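Local coordinates for malate Synthase (Haloferax volcanii, PDB 3OYZ), which catalyses the magnesium-dependent Claisen condensation of acetyl-CoA with glyoxylate and the hydrolysis that yields malate and CoA in the glyoxylate cycle, at residues 151-156 / 181-186; 81-86 / 117-122; 9-14 / 226-231. All blocks are in the same frame, centred on the assembly; numbering follows the deposited sequence.

Contact 1 of 3, residues 151-156 / 181-186; sequences LAMSVI and ERLFLL. With K (potassium ion), chain E.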
loop_
_atom_site.group_PDB
_atom_site.type_symbol
_atom_site.label_atom_id
_atom_site.label_comp_id
_atom_site.label_asym_id
_atom_site.label_seq_id
_atom_site.Cartn_x
_atom_site.Cartn_y
_atom_site.Cartn_z
ATOM N N LEU A 151 -8.654 -22.908 22.251
ATOM C CA LEU A 151 -7.290 -22.545 21.864
ATOM C C LEU A 151 -7.286 -21.466 20.742
ATOM O O LEU A 151 -7.794 -21.743 19.632
ATOM C CB LEU A 151 -6.614 -23.780 21.288
ATOM C CG LEU A 151 -6.373 -24.814 22.413
ATOM C CD1 LEU A 151 -5.808 -25.956 21.655
ATOM C CD2 LEU A 151 -5.298 -24.263 23.374
ATOM N N ALA A 152 -6.741 -20.291 21.055
ATOM C CA ALA A 152 -6.579 -19.173 20.118
ATOM C C ALA A 152 -5.626 -19.612 19.013
ATOM O O ALA A 152 -4.708 -20.389 19.255
ATOM C CB ALA A 152 -6.070 -17.890 20.880
ATOM N N MET A 153 -5.879 -19.228 17.760
ATOM C CA MET A 153 -4.876 -19.419 16.718
ATOM C C MET A 153 -4.319 -18.058 16.320
ATOM O O MET A 153 -5.082 -17.132 16.031
ATOM C CB MET A 153 -5.556 -20.042 15.471
ATOM C CG MET A 153 -4.598 -20.324 14.236
ATOM S SD MET A 153 -5.733 -21.125 12.991
ATOM C CE MET A 153 -5.031 -20.530 11.457
ATOM N N SER A 154 -3.014 -17.963 16.132
ATOM C CA SER A 154 -2.413 -16.722 15.679
ATOM C C SER A 154 -1.658 -17.160 14.449
ATOM O O SER A 154 -1.153 -18.307 14.429
ATOM C CB SER A 154 -1.468 -16.077 16.728
ATOM O OG SER A 154 -2.329 -15.598 17.768
ATOM N N VAL A 155 -1.506 -16.286 13.447
ATOM C CA VAL A 155 -0.775 -16.766 12.290
ATOM C C VAL A 155 0.343 -15.797 12.019
ATOM O O VAL A 155 0.229 -14.590 12.232
ATOM C CB VAL A 155 -1.633 -16.919 10.993
ATOM C CG1 VAL A 155 -2.789 -17.862 11.276
ATOM C CG2 VAL A 155 -2.270 -15.531 10.649
ATOM N N ILE A 156 1.429 -16.289 11.431
ATOM C CA ILE A 156 2.467 -15.411 10.957
ATOM C C ILE A 156 2.231 -15.114 9.441
ATOM O O ILE A 156 2.079 -16.061 8.681
ATOM C CB ILE A 156 3.833 -16.130 10.985
ATOM C CG1 ILE A 156 4.234 -16.580 12.415
ATOM C CG2 ILE A 156 4.909 -15.072 10.582
ATOM C CD1 ILE A 156 4.031 -15.603 13.501
ATOM N N GLU A 181 -13.188 -18.208 14.051
ATOM C CA GLU A 181 -13.358 -17.177 15.089
ATOM C C GLU A 181 -12.296 -17.321 16.186
ATOM O O GLU A 181 -12.058 -16.359 16.899
ATOM C CB GLU A 181 -14.677 -17.413 15.865
ATOM C CG GLU A 181 -15.847 -17.136 15.035
ATOM C CD GLU A 181 -16.428 -18.384 14.346
ATOM O OE1 GLU A 181 -15.765 -19.441 14.079
ATOM O OE2 GLU A 181 -17.632 -18.209 14.024
ATOM N N ARG A 182 -11.578 -18.437 16.271
ATOM C CA ARG A 182 -10.427 -18.556 17.237
ATOM C C ARG A 182 -9.191 -17.695 16.915
ATOM O O ARG A 182 -8.247 -17.575 17.729
ATOM C CB ARG A 182 -9.997 -20.053 17.293
ATOM C CG ARG A 182 -9.246 -20.564 15.996
ATOM C CD ARG A 182 -8.717 -22.004 15.884
ATOM N NE ARG A 182 -9.758 -23.031 15.981
ATOM C CZ ARG A 182 -10.130 -23.687 17.077
ATOM N NH1 ARG A 182 -9.628 -23.353 18.252
ATOM N NH2 ARG A 182 -11.032 -24.650 17.019
ATOM N N LEU A 183 -9.171 -17.077 15.720
ATOM C CA LEU A 183 -8.073 -16.225 15.337
ATOM C C LEU A 183 -7.860 -15.075 16.319
ATOM O O LEU A 183 -8.822 -14.419 16.711
ATOM C CB LEU A 183 -8.247 -15.546 13.954
ATOM C CG LEU A 183 -7.984 -16.584 12.833
ATOM C CD1 LEU A 183 -8.515 -16.028 11.433
ATOM C CD2 LEU A 183 -6.416 -16.721 12.665
ATOM N N PHE A 184 -6.583 -14.861 16.637
ATOM C CA PHE A 184 -6.177 -13.897 17.681
ATOM C C PHE A 184 -5.184 -12.922 17.059
ATOM O O PHE A 184 -5.575 -11.806 16.764
ATOM C CB PHE A 184 -5.605 -14.634 18.914
ATOM C CG PHE A 184 -5.105 -13.698 20.004
ATOM C CD1 PHE A 184 -5.709 -12.463 20.208
ATOM C CD2 PHE A 184 -3.999 -14.050 20.795
ATOM C CE1 PHE A 184 -5.237 -11.517 21.159
ATOM C CE2 PHE A 184 -3.508 -13.124 21.768
ATOM C CZ PHE A 184 -4.117 -11.887 21.944
ATOM N N LEU A 185 -3.934 -13.298 16.845
ATOM C CA LEU A 185 -3.007 -12.283 16.358
ATOM C C LEU A 185 -2.686 -12.577 14.874
ATOM O O LEU A 185 -2.567 -13.757 14.431
ATOM C CB LEU A 185 -1.630 -12.338 17.073
ATOM C CG LEU A 185 -1.746 -12.300 18.613
ATOM C CD1 LEU A 185 -0.371 -12.560 19.213
ATOM C CD2 LEU A 185 -2.114 -10.863 18.940
ATOM N N LEU A 186 -2.486 -11.474 14.162
ATOM C CA LEU A 186 -1.956 -11.557 12.803
ATOM C C LEU A 186 -0.602 -10.912 12.928
ATOM O O LEU A 186 -0.499 -9.701 13.216
ATOM C CB LEU A 186 -2.809 -10.711 11.833
ATOM C CG LEU A 186 -4.300 -11.103 11.858
ATOM C CD1 LEU A 186 -5.060 -10.107 10.854
ATOM C CD2 LEU A 186 -4.428 -12.636 11.554
HETATM K K K E . -16.699 -19.959 11.583
HETATM O O HOH W 1 -18.998 -20.325 12.973
#

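Contact 2 of 3, residues 81-86 / 117-122; sequences IHPRMV and HGFVIP. With ACO (acetyl coenzyme *a), chain B; PYR (pyruvic acid), chain C.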
loop_
_atom_site.group_PDB
_atom_site.type_symbol
_atom_site.label_atom_id
_atom_site.label_comp_id
_atom_site.label_asym_id
_atom_site.label_seq_id
_atom_site.Cartn_x
_atom_site.Cartn_y
_atom_site.Cartn_z
ATOM N N ILE A 81 0.543 -17.477 27.197
ATOM C CA ILE A 81 1.459 -18.379 26.555
ATOM C C ILE A 81 0.833 -19.020 25.254
ATOM O O ILE A 81 -0.209 -19.668 25.268
ATOM C CB ILE A 81 1.925 -19.499 27.526
ATOM C CG1 ILE A 81 2.391 -18.922 28.909
ATOM C CG2 ILE A 81 2.994 -20.409 26.879
ATOM C CD1 ILE A 81 3.006 -20.071 29.847
ATOM N N HIS A 82 1.537 -18.874 24.151
ATOM C CA HIS A 82 1.046 -19.350 22.831
ATOM C C HIS A 82 2.259 -19.899 22.142
ATOM O O HIS A 82 2.925 -19.157 21.434
ATOM C CB HIS A 82 0.578 -18.084 22.048
ATOM C CG HIS A 82 -0.651 -17.420 22.596
ATOM N ND1 HIS A 82 -1.911 -17.621 22.066
ATOM C CD2 HIS A 82 -0.790 -16.446 23.534
ATOM C CE1 HIS A 82 -2.783 -16.873 22.715
ATOM N NE2 HIS A 82 -2.119 -16.115 23.581
ATOM N N PRO A 83 2.589 -21.211 22.242
ATOM C CA PRO A 83 3.775 -21.706 21.576
ATOM C C PRO A 83 3.706 -21.764 20.025
ATOM O O PRO A 83 2.601 -21.977 19.481
ATOM C CB PRO A 83 3.834 -23.178 22.060
ATOM C CG PRO A 83 3.145 -23.228 23.322
ATOM C CD PRO A 83 1.980 -22.230 23.115
ATOM N N ARG A 84 4.812 -21.579 19.327
ATOM C CA ARG A 84 4.816 -21.671 17.858
ATOM C C ARG A 84 5.162 -23.103 17.456
ATOM O O ARG A 84 6.245 -23.598 17.809
ATOM C CB ARG A 84 5.774 -20.649 17.208
ATOM C CG ARG A 84 5.862 -20.790 15.628
ATOM C CD ARG A 84 6.277 -19.520 14.959
ATOM N NE ARG A 84 7.727 -19.299 15.063
ATOM C CZ ARG A 84 8.443 -18.496 14.289
ATOM N NH1 ARG A 84 7.938 -17.774 13.257
ATOM N NH2 ARG A 84 9.739 -18.467 14.497
ATOM N N MET A 85 4.283 -23.718 16.651
ATOM C CA MET A 85 4.461 -25.043 16.088
ATOM C C MET A 85 5.043 -24.936 14.673
ATOM O O MET A 85 4.966 -23.881 14.001
ATOM C CB MET A 85 3.087 -25.740 16.057
ATOM C CG MET A 85 2.450 -25.671 17.431
ATOM S SD MET A 85 3.099 -27.009 18.539
ATOM C CE MET A 85 4.468 -26.127 19.265
ATOM N N VAL A 86 5.493 -26.059 14.131
ATOM C CA VAL A 86 5.917 -25.974 12.726
ATOM C C VAL A 86 4.684 -26.037 11.800
ATOM O O VAL A 86 3.652 -26.547 12.229
ATOM C CB VAL A 86 6.934 -27.053 12.295
ATOM C CG1 VAL A 86 8.245 -26.858 13.076
ATOM C CG2 VAL A 86 6.386 -28.464 12.550
ATOM N N HIS A 117 -2.827 -20.500 26.137
ATOM C CA HIS A 117 -4.001 -19.841 25.616
ATOM C C HIS A 117 -4.205 -20.148 24.107
ATOM O O HIS A 117 -5.285 -19.815 23.606
ATOM C CB HIS A 117 -3.836 -18.331 25.734
ATOM C CG HIS A 117 -4.407 -17.747 26.995
ATOM N ND1 HIS A 117 -3.809 -17.921 28.231
ATOM C CD2 HIS A 117 -5.458 -16.923 27.196
ATOM C CE1 HIS A 117 -4.504 -17.273 29.151
ATOM N NE2 HIS A 117 -5.506 -16.652 28.545
ATOM N N GLY A 118 -3.172 -20.596 23.397
ATOM C CA GLY A 118 -3.334 -20.927 21.952
ATOM C C GLY A 118 -1.995 -21.218 21.328
ATOM O O GLY A 118 -0.995 -21.503 22.035
ATOM N N PHE A 119 -1.943 -21.295 19.992
ATOM C CA PHE A 119 -0.719 -21.679 19.324
ATOM C C PHE A 119 -0.546 -20.699 18.149
ATOM O O PHE A 119 -1.534 -20.094 17.684
ATOM C CB PHE A 119 -0.775 -23.118 18.805
ATOM C CG PHE A 119 -0.685 -24.197 19.892
ATOM C CD1 PHE A 119 0.553 -24.629 20.307
ATOM C CD2 PHE A 119 -1.829 -24.714 20.505
ATOM C CE1 PHE A 119 0.666 -25.550 21.355
ATOM C CE2 PHE A 119 -1.741 -25.689 21.483
ATOM C CZ PHE A 119 -0.455 -26.055 21.940
ATOM N N VAL A 120 0.689 -20.578 17.685
ATOM C CA VAL A 120 1.073 -19.653 16.648
ATOM C C VAL A 120 1.514 -20.566 15.498
ATOM O O VAL A 120 2.277 -21.538 15.696
ATOM C CB VAL A 120 2.234 -18.740 17.079
ATOM C CG1 VAL A 120 2.774 -17.963 15.859
ATOM C CG2 VAL A 120 1.890 -17.845 18.305
ATOM N N ILE A 121 0.939 -20.295 14.311
ATOM C CA ILE A 121 1.162 -21.027 13.070
ATOM C C ILE A 121 1.879 -20.176 12.030
ATOM O O ILE A 121 1.374 -19.142 11.508
ATOM C CB ILE A 121 -0.225 -21.583 12.515
ATOM C CG1 ILE A 121 -1.044 -22.241 13.630
ATOM C CG2 ILE A 121 -0.114 -22.498 11.263
ATOM C CD1 ILE A 121 -0.371 -23.487 14.337
ATOM N N PRO A 122 3.064 -20.673 11.661
ATOM C CA PRO A 122 3.873 -19.955 10.737
ATOM C C PRO A 122 3.550 -20.405 9.298
ATOM O O PRO A 122 2.931 -21.418 9.060
ATOM C CB PRO A 122 5.276 -20.439 11.102
ATOM C CG PRO A 122 5.023 -21.942 11.334
ATOM C CD PRO A 122 3.788 -21.843 12.222
HETATM N N1A ACO B . 14.463 -16.317 25.444
HETATM C C2A ACO B . 14.916 -16.606 26.680
HETATM N N3A ACO B . 16.083 -16.107 27.122
HETATM C C4A ACO B . 16.883 -15.312 26.366
HETATM C C5A ACO B . 16.409 -14.976 25.006
HETATM C C6A ACO B . 15.137 -15.564 24.546
HETATM N N6A ACO B . 14.764 -15.268 23.272
HETATM N N7A ACO B . 17.335 -14.194 24.435
HETATM C C8A ACO B . 18.335 -14.051 25.338
HETATM N N9A ACO B . 18.048 -14.666 26.492
HETATM C C1B ACO B . 18.953 -14.657 27.687
HETATM C C2B ACO B . 20.386 -14.763 27.184
HETATM O O2B ACO B . 20.711 -16.140 27.005
HETATM C C3B ACO B . 21.181 -14.069 28.273
HETATM O O3B ACO B . 21.233 -15.062 29.302
HETATM P P3B ACO B . 22.361 -15.166 30.498
HETATM O O7A ACO B . 21.533 -14.611 31.646
HETATM O O8A ACO B . 23.468 -14.304 29.926
HETATM O O9A ACO B . 22.758 -16.621 30.605
HETATM C C4B ACO B . 20.244 -12.946 28.684
HETATM O O4B ACO B . 18.916 -13.420 28.422
HETATM C C5B ACO B . 20.462 -11.692 27.844
HETATM O O5B ACO B . 20.730 -12.128 26.510
HETATM P P1A ACO B . 21.298 -11.139 25.382
HETATM O O1A ACO B . 22.699 -10.668 25.608
HETATM O O2A ACO B . 20.284 -10.034 25.323
HETATM O O3A ACO B . 21.303 -11.873 23.959
HETATM P P2A ACO B . 22.383 -12.993 23.576
HETATM O O4A ACO B . 22.370 -13.775 24.849
HETATM O O5A ACO B . 23.495 -12.302 22.814
HETATM O O6A ACO B . 21.710 -13.908 22.412
HETATM C CBP ACO B . 20.175 -14.445 20.566
HETATM C CCP ACO B . 21.104 -13.408 21.209
HETATM C CDP ACO B . 20.942 -15.718 20.211
HETATM C CEP ACO B . 19.673 -13.837 19.263
HETATM C CAP ACO B . 19.024 -14.864 21.489
HETATM O OAP ACO B . 18.507 -13.639 21.989
HETATM C C9P ACO B . 17.901 -15.605 20.793
HETATM O O9P ACO B . 18.074 -16.767 20.411
HETATM N N8P ACO B . 16.762 -14.919 20.600
HETATM C C7P ACO B . 15.636 -15.577 19.949
HETATM C C6P ACO B . 15.827 -15.770 18.437
HETATM C C5P ACO B . 14.468 -16.202 17.918
HETATM O O5P ACO B . 13.521 -16.304 18.696
HETATM N N4P ACO B . 14.389 -16.389 16.601
HETATM C C3P ACO B . 13.176 -16.759 15.892
HETATM C C2P ACO B . 12.146 -15.626 15.895
HETATM S S1P ACO B . 12.629 -14.763 14.429
HETATM C C ACO B . 12.025 -15.561 13.075
HETATM O O ACO B . 11.621 -16.707 13.096
HETATM C CH3 ACO B . 12.053 -14.802 11.784
HETATM C C PYR C . 10.036 -14.380 10.054
HETATM O O PYR C . 10.037 -15.202 9.075
HETATM O OXT PYR C . 10.253 -13.122 9.914
HETATM C CA PYR C . 9.641 -14.886 11.293
HETATM O O3 PYR C . 9.293 -16.137 11.409
HETATM C CB PYR C . 9.535 -13.983 12.465
HETATM O O HOH W 2 -1.244 -18.560 29.053
HETATM O O HOH W 3 -2.591 -17.858 19.286
#

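Contact 3 of 3, residues 9-14 / 226-231; sequences EFVRTF and VAVDGP. With PYR (pyruvic acid), chain C.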
loop_
_atom_site.group_PDB
_atom_site.type_symbol
_atom_site.label_atom_id
_atom_site.label_comp_id
_atom_site.label_asym_id
_atom_site.label_seq_id
_atom_site.Cartn_x
_atom_site.Cartn_y
_atom_site.Cartn_z
ATOM N N GLU A 9 -7.165 -7.246 24.537
ATOM C CA GLU A 9 -7.483 -6.280 23.527
ATOM C C GLU A 9 -6.269 -5.655 22.826
ATOM O O GLU A 9 -6.333 -5.341 21.635
ATOM C CB GLU A 9 -8.362 -5.241 24.209
ATOM C CG GLU A 9 -9.057 -4.347 23.248
ATOM C CD GLU A 9 -9.989 -3.441 24.026
ATOM O OE1 GLU A 9 -10.488 -3.922 25.069
ATOM O OE2 GLU A 9 -10.201 -2.276 23.625
ATOM N N PHE A 10 -5.158 -5.505 23.545
ATOM C CA PHE A 10 -3.899 -4.954 23.016
ATOM C C PHE A 10 -2.772 -5.887 23.413
ATOM O O PHE A 10 -2.812 -6.407 24.552
ATOM C CB PHE A 10 -3.581 -3.592 23.636
ATOM C CG PHE A 10 -4.543 -2.502 23.251
ATOM C CD1 PHE A 10 -4.228 -1.615 22.232
ATOM C CD2 PHE A 10 -5.714 -2.305 23.960
ATOM C CE1 PHE A 10 -5.083 -0.554 21.904
ATOM C CE2 PHE A 10 -6.623 -1.296 23.589
ATOM C CZ PHE A 10 -6.299 -0.419 22.551
ATOM N N VAL A 11 -1.765 -6.037 22.549
ATOM C CA VAL A 11 -0.589 -6.879 22.757
ATOM C C VAL A 11 0.602 -6.013 22.372
ATOM O O VAL A 11 0.739 -5.590 21.221
ATOM C CB VAL A 11 -0.569 -8.224 21.997
ATOM C CG1 VAL A 11 0.786 -8.893 22.026
ATOM C CG2 VAL A 11 -1.591 -9.202 22.541
ATOM N N ARG A 12 1.474 -5.674 23.347
ATOM C CA ARG A 12 2.652 -4.857 23.078
ATOM C C ARG A 12 3.813 -5.694 22.638
ATOM O O ARG A 12 4.626 -5.210 21.843
ATOM C CB ARG A 12 3.104 -4.123 24.384
ATOM C CG ARG A 12 2.083 -3.089 24.870
ATOM C CD ARG A 12 2.474 -2.582 26.283
ATOM N NE ARG A 12 2.244 -3.687 27.211
ATOM C CZ ARG A 12 2.577 -3.629 28.507
ATOM N NH1 ARG A 12 3.165 -2.534 28.988
ATOM N NH2 ARG A 12 2.236 -4.630 29.306
ATOM N N THR A 13 3.955 -6.924 23.156
ATOM C CA THR A 13 5.242 -7.601 23.035
ATOM C C THR A 13 4.853 -9.037 22.788
ATOM O O THR A 13 3.934 -9.515 23.441
ATOM C CB THR A 13 6.018 -7.543 24.426
ATOM O OG1 THR A 13 5.030 -7.466 25.451
ATOM C CG2 THR A 13 6.687 -6.207 24.564
ATOM N N PHE A 14 5.552 -9.678 21.862
ATOM C CA PHE A 14 5.340 -11.040 21.402
ATOM C C PHE A 14 6.755 -11.542 21.457
ATOM O O PHE A 14 7.568 -11.245 20.565
ATOM C CB PHE A 14 4.795 -10.943 19.929
ATOM C CG PHE A 14 4.563 -12.254 19.231
ATOM C CD1 PHE A 14 3.316 -12.872 19.238
ATOM C CD2 PHE A 14 5.547 -12.771 18.416
ATOM C CE1 PHE A 14 3.105 -14.075 18.573
ATOM C CE2 PHE A 14 5.338 -13.927 17.707
ATOM C CZ PHE A 14 4.118 -14.592 17.756
ATOM N N VAL A 226 -5.659 -8.817 16.305
ATOM C CA VAL A 226 -4.720 -7.788 16.766
ATOM C C VAL A 226 -3.470 -7.909 15.920
ATOM O O VAL A 226 -2.984 -9.042 15.827
ATOM C CB VAL A 226 -4.361 -8.097 18.228
ATOM C CG1 VAL A 226 -3.270 -7.091 18.746
ATOM C CG2 VAL A 226 -5.638 -7.971 18.993
ATOM N N ALA A 227 -2.928 -6.794 15.411
ATOM C CA ALA A 227 -1.806 -6.786 14.465
ATOM C C ALA A 227 -0.520 -6.607 15.280
ATOM O O ALA A 227 -0.520 -5.762 16.172
ATOM C CB ALA A 227 -1.908 -5.596 13.482
ATOM N N VAL A 228 0.540 -7.365 14.993
ATOM C CA VAL A 228 1.856 -7.318 15.645
ATOM C C VAL A 228 2.885 -7.305 14.524
ATOM O O VAL A 228 2.828 -8.083 13.587
ATOM C CB VAL A 228 2.089 -8.630 16.520
ATOM C CG1 VAL A 228 3.477 -8.706 17.187
ATOM C CG2 VAL A 228 0.943 -8.811 17.553
ATOM N N ASP A 229 3.915 -6.478 14.628
ATOM C CA ASP A 229 5.059 -6.485 13.735
ATOM C C ASP A 229 6.056 -7.624 14.003
ATOM O O ASP A 229 6.093 -8.213 15.119
ATOM C CB ASP A 229 5.730 -5.106 13.692
ATOM C CG ASP A 229 6.585 -4.921 12.426
ATOM O OD1 ASP A 229 6.359 -5.608 11.400
ATOM O OD2 ASP A 229 7.505 -4.085 12.433
ATOM N N GLY A 230 6.911 -7.850 12.999
ATOM C CA GLY A 230 7.806 -8.984 12.964
ATOM C C GLY A 230 9.108 -8.571 13.631
ATOM O O GLY A 230 9.193 -7.484 14.204
ATOM N N PRO A 231 10.129 -9.428 13.503
ATOM C CA PRO A 231 11.317 -9.235 14.344
ATOM C C PRO A 231 12.243 -8.117 13.864
ATOM O O PRO A 231 12.376 -7.822 12.669
ATOM C CB PRO A 231 11.982 -10.600 14.326
ATOM C CG PRO A 231 11.518 -11.186 13.030
ATOM C CD PRO A 231 10.067 -10.795 12.965
HETATM C C PYR C . 10.036 -14.380 10.054
HETATM O O PYR C . 10.037 -15.202 9.075
HETATM O OXT PYR C . 10.253 -13.122 9.914
HETATM C CA PYR C . 9.641 -14.886 11.293
HETATM O O3 PYR C . 9.293 -16.137 11.409
HETATM C CB PYR C . 9.535 -13.983 12.465
#

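Contact 1 of 3, residues 151-156 / 181-186
R182 folds its aliphatic stem over M153: CD lies 3.7 Å from M153 CB, and the chain, bent at chi3 (61°), then swings its guanidinium round to the carbonyl of L151. R182 NH1 meets L151 O edge-on, 2.8 Å away and in the plane of both groups, while D134 and E141 pair with the same guanidinium, so a buried charge is held by several partners. Further along, the branched tips mesh. L183 CD2 drops into the hollow between M153 and V155, 4.0 Å from V155 CG1, and the L186 and V155 side chains lie side by side, pointing the same way, with L186 CD2 3.7 Å from V155 CG2. Helix 127-143 lies against this face through F137 and W130. The two strands are parallel neighbours in the TIM barrel of malate synthase, and the apolar layer between strand and helix is that of the barrel's outer wall. Between M153 and V155 the register slips by one residue, a beta bulge. F184 N bonds to M153 O, and V155 N approaches L185 O nearly along the C=O axis at 2.9 Å; the additional N-H, that of L185, is taken by S154 OG at 3.0 Å. With chi1 at -71°, that hydroxyl lies anti to its own carbonyl carbon and tucks in beside L185 CB and CG. On the interior side A152 CB presses against F184 CB, 3.8 Å apart.

Contact 2 of 3, residues 81-86 / 117-122
In the TIM barrel of malate synthase, the loop after strand 80-81 lies beside strand 118-121 and carries R84 of the active site. Its backbone is stitched to that strand by H117 N to I81 O, V120 N to P83 O (3.0 Å) and M85 N to V120 O (3.1 Å). On one side of this seam, F119 meets both P83 and M85: its CD1 is 3.6 Å from M85 CG, and the bends at chi2 and chi3 of M85 bring SD obliquely to the ring, a Met-aromatic contact with the sulfur 4.8 Å from the F119 centroid. H82 lays CE1 against H117 CB, 3.5 Å apart, and its ring also meets that of F184; ND1 reaches F119 O through a water, and NE2 is bonded to E80. V120 presents CG1 to the stem of R84, 3.9 Å from CD, and P122 CB approaches the same methylene. R84 CG is anti to the backbone N (chi1 176°), which sends the chain past V120 toward the ligands; D49 and E51 form salt bridges to NH2. The guanidinium grips both ligands in its own plane: NH1 bonds to O3 of pyruvate at 2.8 Å, and NH2 to the acetyl oxygen O of acetyl-CoA at 2.9 Å, N-H...O angle 171°.

Contact 3 of 3, residues 9-14 / 226-231
F14 and V228 meet inside the TIM barrel, where the entrance to strand 13-18 faces strand 226-229. The two are not adjacent strands: 255-258 stands between them in the sheet, and the contact consists of side chains packing across the interior. F14 CB rests 3.8 Å from V228 CG1. With its CB directed at segment 9-14, V228 sets CG1 anti to its backbone N (chi1 177°), which brings CG1 to F14 and CG2 toward V11 CG1 at 4.5 Å, a loose touch. F14 likewise holds CG anti to N, and its ring passes V228 CG1 obliquely before meeting W257 edge-to-face. V226 repeats the conformation of V228 (chi1 176°) two residues earlier on the same strand face. Its CG1 lies 4.4 Å from V11 CB, whereas CG2 reaches the carbonyl O of E9 at 3.8 Å. L185 of the neighbouring strand packs against both F14 and V226. Towards its start, segment 9-14 also joins the subunit interface, since the E9 carbonyl accepts a hydrogen bond from R198 of a neighbouring subunit, which packs on V226 as well. Farther along segment 226-231, D229 turns its carboxylate back to the backbone: OD1 accepts the N-H of G230 at 2.8 Å from above the carboxylate plane, while OD2 is held by R244 and N248. P231 then borders the substrate pocket, its ring atom CD lying 3.3 Å from the methyl CB of pyruvate.

All three contacts reach the same parallel barrel sheet. Contacts 1 and 2, centres about 9 Å apart, are joined where strand 152-157 pairs with 118-121: S154 O to I121 N and I156 N to I121 O are each 2.9 Å, probable hydrogen bonds. Contact 3 joins contact 1 from the other flank through L186 N and V226 O, 3.0 Å apart, a probable hydrogen bond. In the interior F184 CD2 packs on H82 CE1 at 3.6 Å, L185 CD1 on F14 CD1 at 3.7 Å. Pyruvate is touched from two directions, by R84 of contact 2 and P231 of contact 3, while V155 of contact 1 stays about 11 Å from it, side chain to ligand.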